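Local coordinates for geobacter metallireducens SMUG1 (Geobacter metallireducens, PDB 5H98), which belongs to the uracil DNA glycosylase superfamily, as a bacterial SMUG1 protein with a parallel beta sheet flanked by helices, at residues E111-R116 against P214-P219. The protein carries 1 engineered substitution. Sequence-based numbering, arbitrary orientation.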
ATOM      1  N   GLU A 111     -10.386  -7.698  -4.964  1.00 63.32           N
ATOM      2  CA  GLU A 111     -10.395  -9.098  -4.550  1.00 61.56           C
ATOM      3  C   GLU A 111      -9.349  -9.886  -5.340  1.00 60.54           C
ATOM      4  O   GLU A 111      -8.553 -10.650  -4.769  1.00 57.02           O
ATOM      5  CB  GLU A 111     -11.789  -9.704  -4.728  1.00 64.86           C
ATOM      6  N   VAL A 112      -9.354  -9.679  -6.657  1.00 61.57           N
ATOM      7  CA  VAL A 112      -8.423 -10.345  -7.562  1.00 61.50           C
ATOM      8  C   VAL A 112      -7.005  -9.847  -7.282  1.00 54.09           C
ATOM      9  O   VAL A 112      -6.051 -10.631  -7.297  1.00 50.55           O
ATOM     10  CB  VAL A 112      -8.803 -10.115  -9.052  1.00 64.63           C
ATOM     11  CG1 VAL A 112      -7.724 -10.645  -9.986  1.00 61.19           C
ATOM     12  CG2 VAL A 112     -10.144 -10.774  -9.375  1.00 67.64           C
ATOM     13  N   SER A 113      -6.874  -8.543  -7.025  1.00 53.65           N
ATOM     14  CA  SER A 113      -5.565  -7.935  -6.797  1.00 50.88           C
ATOM     15  C   SER A 113      -4.918  -8.491  -5.533  1.00 48.94           C
ATOM     16  O   SER A 113      -3.729  -8.838  -5.525  1.00 45.61           O
ATOM     17  CB  SER A 113      -5.686  -6.410  -6.694  1.00 53.97           C
ATOM     18  OG  SER A 113      -6.064  -5.829  -7.930  1.00 61.52           O
ATOM     19  N   GLY A 114      -5.710  -8.577  -4.468  1.00 46.38           N
ATOM     20  CA  GLY A 114      -5.227  -9.106  -3.208  1.00 46.32           C
ATOM     21  C   GLY A 114      -4.887 -10.576  -3.325  1.00 45.18           C
ATOM     22  O   GLY A 114      -3.863 -11.038  -2.802  1.00 42.87           O
ATOM     23  N   ARG A 115      -5.754 -11.317  -4.009  1.00 47.86           N
ATOM     24  CA  ARG A 115      -5.550 -12.750  -4.152  1.00 45.95           C
ATOM     25  C   ARG A 115      -4.263 -13.032  -4.922  1.00 47.18           C
ATOM     26  O   ARG A 115      -3.521 -13.962  -4.600  1.00 46.02           O
ATOM     27  CB  ARG A 115      -6.748 -13.394  -4.851  1.00 49.62           C
ATOM     28  N   ARG A 116      -4.014 -12.220  -5.942  1.00 41.34           N
ATOM     29  CA  ARG A 116      -2.849 -12.379  -6.789  1.00 42.94           C
ATOM     30  C   ARG A 116      -1.583 -12.025  -6.016  1.00 43.04           C
ATOM     31  O   ARG A 116      -0.644 -12.818  -5.956  1.00 40.74           O
ATOM     32  CB  ARG A 116      -3.007 -11.508  -8.029  1.00 44.78           C
ATOM     33  CG  ARG A 116      -3.635 -12.258  -9.188  1.00 46.17           C
ATOM     34  CD  ARG A 116      -4.158 -11.325 -10.260  1.00 51.46           C
ATOM     35  NE  ARG A 116      -4.665 -12.076 -11.402  1.00 49.80           N
ATOM     36  CZ  ARG A 116      -4.955 -11.543 -12.583  1.00 55.79           C
ATOM     37  NH1 ARG A 116      -4.789 -10.244 -12.789  1.00 54.90           N
ATOM     38  NH2 ARG A 116      -5.407 -12.311 -13.562  1.00 58.53           N
ATOM     39  N   PRO A 214      -1.496  -5.753  -9.966  1.00 45.59           N
ATOM     40  CA  PRO A 214      -2.159  -7.066  -9.998  1.00 46.63           C
ATOM     41  C   PRO A 214      -3.596  -7.063 -10.530  1.00 50.67           C
ATOM     42  O   PRO A 214      -4.136  -8.139 -10.791  1.00 51.20           O
ATOM     43  CB  PRO A 214      -2.137  -7.496  -8.526  1.00 46.90           C
ATOM     44  CG  PRO A 214      -2.043  -6.226  -7.758  1.00 45.90           C
ATOM     45  CD  PRO A 214      -1.176  -5.338  -8.588  1.00 44.06           C
ATOM     46  N   SER A 215      -4.193  -5.885 -10.693  1.00 52.63           N
ATOM     47  CA  SER A 215      -5.593  -5.787 -11.093  1.00 56.89           C
ATOM     48  C   SER A 215      -5.902  -6.407 -12.456  1.00 60.46           C
ATOM     49  O   SER A 215      -5.149  -6.238 -13.417  1.00 60.95           O
ATOM     50  CB  SER A 215      -6.018  -4.310 -11.102  1.00 62.30           C
ATOM     51  OG  SER A 215      -7.265  -4.138 -11.741  1.00 65.60           O
ATOM     52  N   PRO A 216      -7.030  -7.135 -12.530  1.00 62.80           N
ATOM     53  CA  PRO A 216      -7.477  -7.838 -13.734  1.00 61.98           C
ATOM     54  C   PRO A 216      -7.929  -6.861 -14.812  1.00 67.25           C
ATOM     55  O   PRO A 216      -8.184  -7.267 -15.942  1.00 71.08           O
ATOM     56  CB  PRO A 216      -8.638  -8.699 -13.229  1.00 60.66           C
ATOM     57  CG  PRO A 216      -9.176  -7.942 -12.075  1.00 64.65           C
ATOM     58  CD  PRO A 216      -8.019  -7.238 -11.442  1.00 64.92           C
ATOM     59  N   ALA A 217      -8.015  -5.582 -14.455  1.00 68.34           N
ATOM     60  CA  ALA A 217      -8.435  -4.537 -15.383  1.00 71.97           C
ATOM     61  C   ALA A 217      -7.441  -4.402 -16.528  1.00 72.07           C
ATOM     62  O   ALA A 217      -7.778  -3.909 -17.601  1.00 76.82           O
ATOM     63  CB  ALA A 217      -8.587  -3.215 -14.657  1.00 74.11           C
ATOM     64  N   SER A 218      -6.213  -4.839 -16.270  1.00 69.97           N
ATOM     65  CA  SER A 218      -5.147  -4.816 -17.258  1.00 70.90           C
ATOM     66  C   SER A 218      -4.944  -6.197 -17.875  1.00 72.20           C
ATOM     67  O   SER A 218      -4.766  -7.181 -17.161  1.00 68.49           O
ATOM     68  CB  SER A 218      -3.843  -4.329 -16.626  1.00 69.07           C
ATOM     69  N   PRO A 219      -4.976  -6.271 -19.212  1.00 73.55           N
ATOM     70  CA  PRO A 219      -4.748  -7.510 -19.967  1.00 71.23           C
ATOM     71  C   PRO A 219      -3.354  -8.090 -19.698  1.00 69.19           C
ATOM     72  O   PRO A 219      -3.187  -9.314 -19.536  1.00 69.59           O
ATOM     73  CB  PRO A 219      -4.886  -7.061 -21.426  1.00 69.97           C
ATOM     74  CG  PRO A 219      -5.718  -5.826 -21.357  1.00 70.48           C
ATOM     75  CD  PRO A 219      -5.333  -5.149 -20.096  1.00 72.04           C
TER
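Arg116 reaches from helix 109-125 to the carbonyl of Pro214, where NH1 donates a nearly straight hydrogen bond to O (3.0 Å, N-H...O angle 164°). The oxygen lies at the edge of the guanidinium, close to its plane, whereas the donor is tilted 31° from the carbonyl plane. An extended chain from CG to NE carries the group this far, and Asn222 OD1 binds NH2, so that the guanidinium is gripped through both terminal nitrogens. Val112 CG1 sits above one face of it, near its margin. With CG1 anti to the backbone N (chi1 172°), the valine also packs against the Pro216 ring, Val112 CG1 lying 3.7 Å from Pro216 CG. Deeper in, the Pro214 ring packs on Ser113, its CG 3.8 Å from the serine CB, and it also touches Trp225. Ser113 OG comes within 3.2 Å of Ser215 CA, but its hydrogen bond goes to Arg109 O in its own helix. Ser215 OG accepts from Ala217 N (3.2 Å), forming an ST turn within the type I beta turn Ser215-Ser218. The contact thus fastens the loop between strand 207-211 and helix 219-235 to a neighbouring helix of the alpha/beta UDG-like fold.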